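Local coordinates for flavodoxin (Streptococcus pneumoniae serotype 4, PDB 5LJL), which binds FMN and probably serves as a low-potential electron donor to a number of redox enzymes, at residues A20-D25 / E131-L136. Numbering follows the deposited sequence.
Sequences ADIVAD and EDIERL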
loop_
_atom_site.group_PDB
_atom_site.type_symbol
_atom_site.label_atom_id
_atom_site.label_comp_id
_atom_site.label_asym_id
_atom_site.label_seq_id
_atom_site.Cartn_x
_atom_site.Cartn_y
_atom_site.Cartn_z
ATOM N N ALA A 20 -5.035 4.201 -4.058
ATOM C CA ALA A 20 -3.649 4.105 -4.539
ATOM C C ALA A 20 -3.311 5.355 -5.368
ATOM O O ALA A 20 -2.216 5.941 -5.283
ATOM C CB ALA A 20 -3.497 2.841 -5.396
ATOM N N ASP A 21 -4.241 5.697 -6.252
ATOM C CA ASP A 21 -4.084 6.856 -7.128
ATOM C C ASP A 21 -3.984 8.197 -6.406
ATOM O O ASP A 21 -3.157 9.051 -6.841
ATOM C CB ASP A 21 -5.193 6.851 -8.192
ATOM C CG ASP A 21 -5.001 5.774 -9.245
ATOM O OD1 ASP A 21 -3.850 5.264 -9.501
ATOM O OD2 ASP A 21 -6.063 5.464 -9.870
ATOM N N ILE A 22 -4.746 8.366 -5.326
ATOM C CA ILE A 22 -4.626 9.554 -4.506
ATOM C C ILE A 22 -3.216 9.683 -3.921
ATOM O O ILE A 22 -2.643 10.789 -3.872
ATOM C CB ILE A 22 -5.707 9.567 -3.413
ATOM C CG1 ILE A 22 -7.076 9.743 -4.047
ATOM C CG2 ILE A 22 -5.451 10.556 -2.276
ATOM C CD1 ILE A 22 -8.207 9.198 -3.219
ATOM N N VAL A 23 -2.715 8.569 -3.374
ATOM C CA VAL A 23 -1.374 8.585 -2.804
ATOM C C VAL A 23 -0.309 8.874 -3.860
ATOM O O VAL A 23 0.539 9.740 -3.650
ATOM C CB VAL A 23 -1.087 7.239 -2.094
ATOM C CG1 VAL A 23 0.357 7.164 -1.638
ATOM C CG2 VAL A 23 -2.064 7.043 -0.903
ATOM N N ALA A 24 -0.403 8.198 -5.024
ATOM C CA ALA A 24 0.504 8.382 -6.138
ATOM C C ALA A 24 0.531 9.829 -6.579
ATOM O O ALA A 24 1.602 10.336 -6.813
ATOM C CB ALA A 24 0.089 7.557 -7.330
ATOM N N ASP A 25 -0.646 10.452 -6.684
ATOM C CA ASP A 25 -0.744 11.825 -7.175
ATOM C C ASP A 25 -0.066 12.804 -6.224
ATOM O O ASP A 25 0.648 13.747 -6.701
ATOM C CB ASP A 25 -2.164 12.182 -7.507
ATOM C CG ASP A 25 -2.658 11.472 -8.766
ATOM O OD1 ASP A 25 -1.818 10.888 -9.514
ATOM O OD2 ASP A 25 -3.865 11.534 -8.962
ATOM N N GLU A 131 -12.297 13.670 3.800
ATOM C CA GLU A 131 -11.587 13.362 5.045
ATOM C C GLU A 131 -10.554 12.192 4.922
ATOM O O GLU A 131 -9.419 12.243 5.462
ATOM C CB GLU A 131 -12.573 13.069 6.140
ATOM C CG GLU A 131 -11.996 12.742 7.509
ATOM C CD GLU A 131 -13.069 12.579 8.613
ATOM O OE1 GLU A 131 -12.704 12.181 9.755
ATOM O OE2 GLU A 131 -14.292 12.836 8.369
ATOM N N ASP A 132 -10.933 11.203 4.131
ATOM C CA ASP A 132 -10.043 10.077 3.831
ATOM C C ASP A 132 -8.957 10.569 2.894
ATOM O O ASP A 132 -7.798 10.191 3.070
ATOM C CB ASP A 132 -10.821 8.917 3.136
ATOM C CG ASP A 132 -11.976 8.420 3.965
ATOM O OD1 ASP A 132 -11.694 7.908 5.017
ATOM O OD2 ASP A 132 -13.157 8.612 3.570
ATOM N N ILE A 133 -9.302 11.378 1.873
ATOM C CA ILE A 133 -8.297 11.962 0.978
ATOM C C ILE A 133 -7.198 12.738 1.763
ATOM O O ILE A 133 -5.970 12.621 1.532
ATOM C CB ILE A 133 -9.010 12.874 -0.111
ATOM C CG1 ILE A 133 -9.752 11.958 -1.111
ATOM C CG2 ILE A 133 -7.981 13.730 -0.851
ATOM C CD1 ILE A 133 -10.881 12.681 -1.827
ATOM N N GLU A 134 -7.634 13.540 2.696
ATOM C CA GLU A 134 -6.694 14.268 3.595
ATOM C C GLU A 134 -5.748 13.300 4.347
ATOM O O GLU A 134 -4.559 13.536 4.414
ATOM C CB GLU A 134 -7.457 15.157 4.590
ATOM C CG GLU A 134 -6.676 15.870 5.684
ATOM C CD GLU A 134 -5.589 16.822 5.180
ATOM O OE1 GLU A 134 -4.651 17.111 5.943
ATOM O OE2 GLU A 134 -5.628 17.281 4.051
ATOM N N ARG A 135 -6.280 12.227 4.905
ATOM C CA ARG A 135 -5.470 11.276 5.652
ATOM C C ARG A 135 -4.433 10.631 4.708
ATOM O O ARG A 135 -3.251 10.420 5.051
ATOM C CB ARG A 135 -6.309 10.212 6.363
ATOM C CG ARG A 135 -6.899 10.677 7.704
ATOM C CD ARG A 135 -7.760 9.606 8.415
ATOM N NE ARG A 135 -7.988 10.071 9.796
ATOM C CZ ARG A 135 -8.929 10.955 10.189
ATOM N NH1 ARG A 135 -9.837 11.436 9.320
ATOM N NH2 ARG A 135 -8.978 11.365 11.470
ATOM N N LEU A 136 -4.896 10.240 3.525
ATOM C CA LEU A 136 -3.994 9.678 2.533
ATOM C C LEU A 136 -2.919 10.646 2.116
ATOM O O LEU A 136 -1.736 10.280 1.812
ATOM C CB LEU A 136 -4.785 9.234 1.304
ATOM C CG LEU A 136 -5.691 8.030 1.494
ATOM C CD1 LEU A 136 -6.772 7.914 0.419
ATOM C CD2 LEU A 136 -4.923 6.715 1.663
#
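I22 and L136 meet in a wholly apolar contact between two helices. Two carbons of I22 reach across: its branch methyl CG2 lies 3.9 Å from CB of L136, while its far methyl CD1 passes 4.1 Å from CD1 of L136. Because CG1 of I22 lies anti to the carbonyl carbon (chi1 -68°), CG2 takes the place anti to the backbone N, and the forked side chain presents both arms to the other helix. CD1 of I22 also lies 3.8 Å from CG1 of I133, and the two isoleucines cross at about a right angle; isoleucine suits position 22 because its two branches let it touch L136 and I133 at once. V23 supplies a third methyl, CG2, which stands 3.9 Å from CD2 of L136. CB of L136 lies against both I22 and V23, while CD1 goes to I22 and CD2 to V23; a leucine suits the place because its two methyls can each meet a different neighbour.

In the flavodoxin fold, a five-stranded parallel sheet of order 2-1-3-4-5 is layered between helices, and here the first helix, 15-29, packs beside the C-terminal helix 130-146 on the same side of that sheet. The axes of 20-25 and 131-136 come within 9.7 Å and cross at -48°. V23 and L136, both buried, also touch the strands beneath, compact V23 on I7 and I54, L136 on V122, whereas I22 and I133 are partly exposed.

No hydrogen bond or salt bridge crosses between 20-25 and 131-136. Within 131-136, R135 NH1 donates to OE1 of E131, one turn earlier, in a 3.0 Å salt bridge; OE1 accepts through its anti lone pair, the bond is bent (137°) and the oxygen sits out of the guanidinium plane. Long, flexible side chains suit this exposed face.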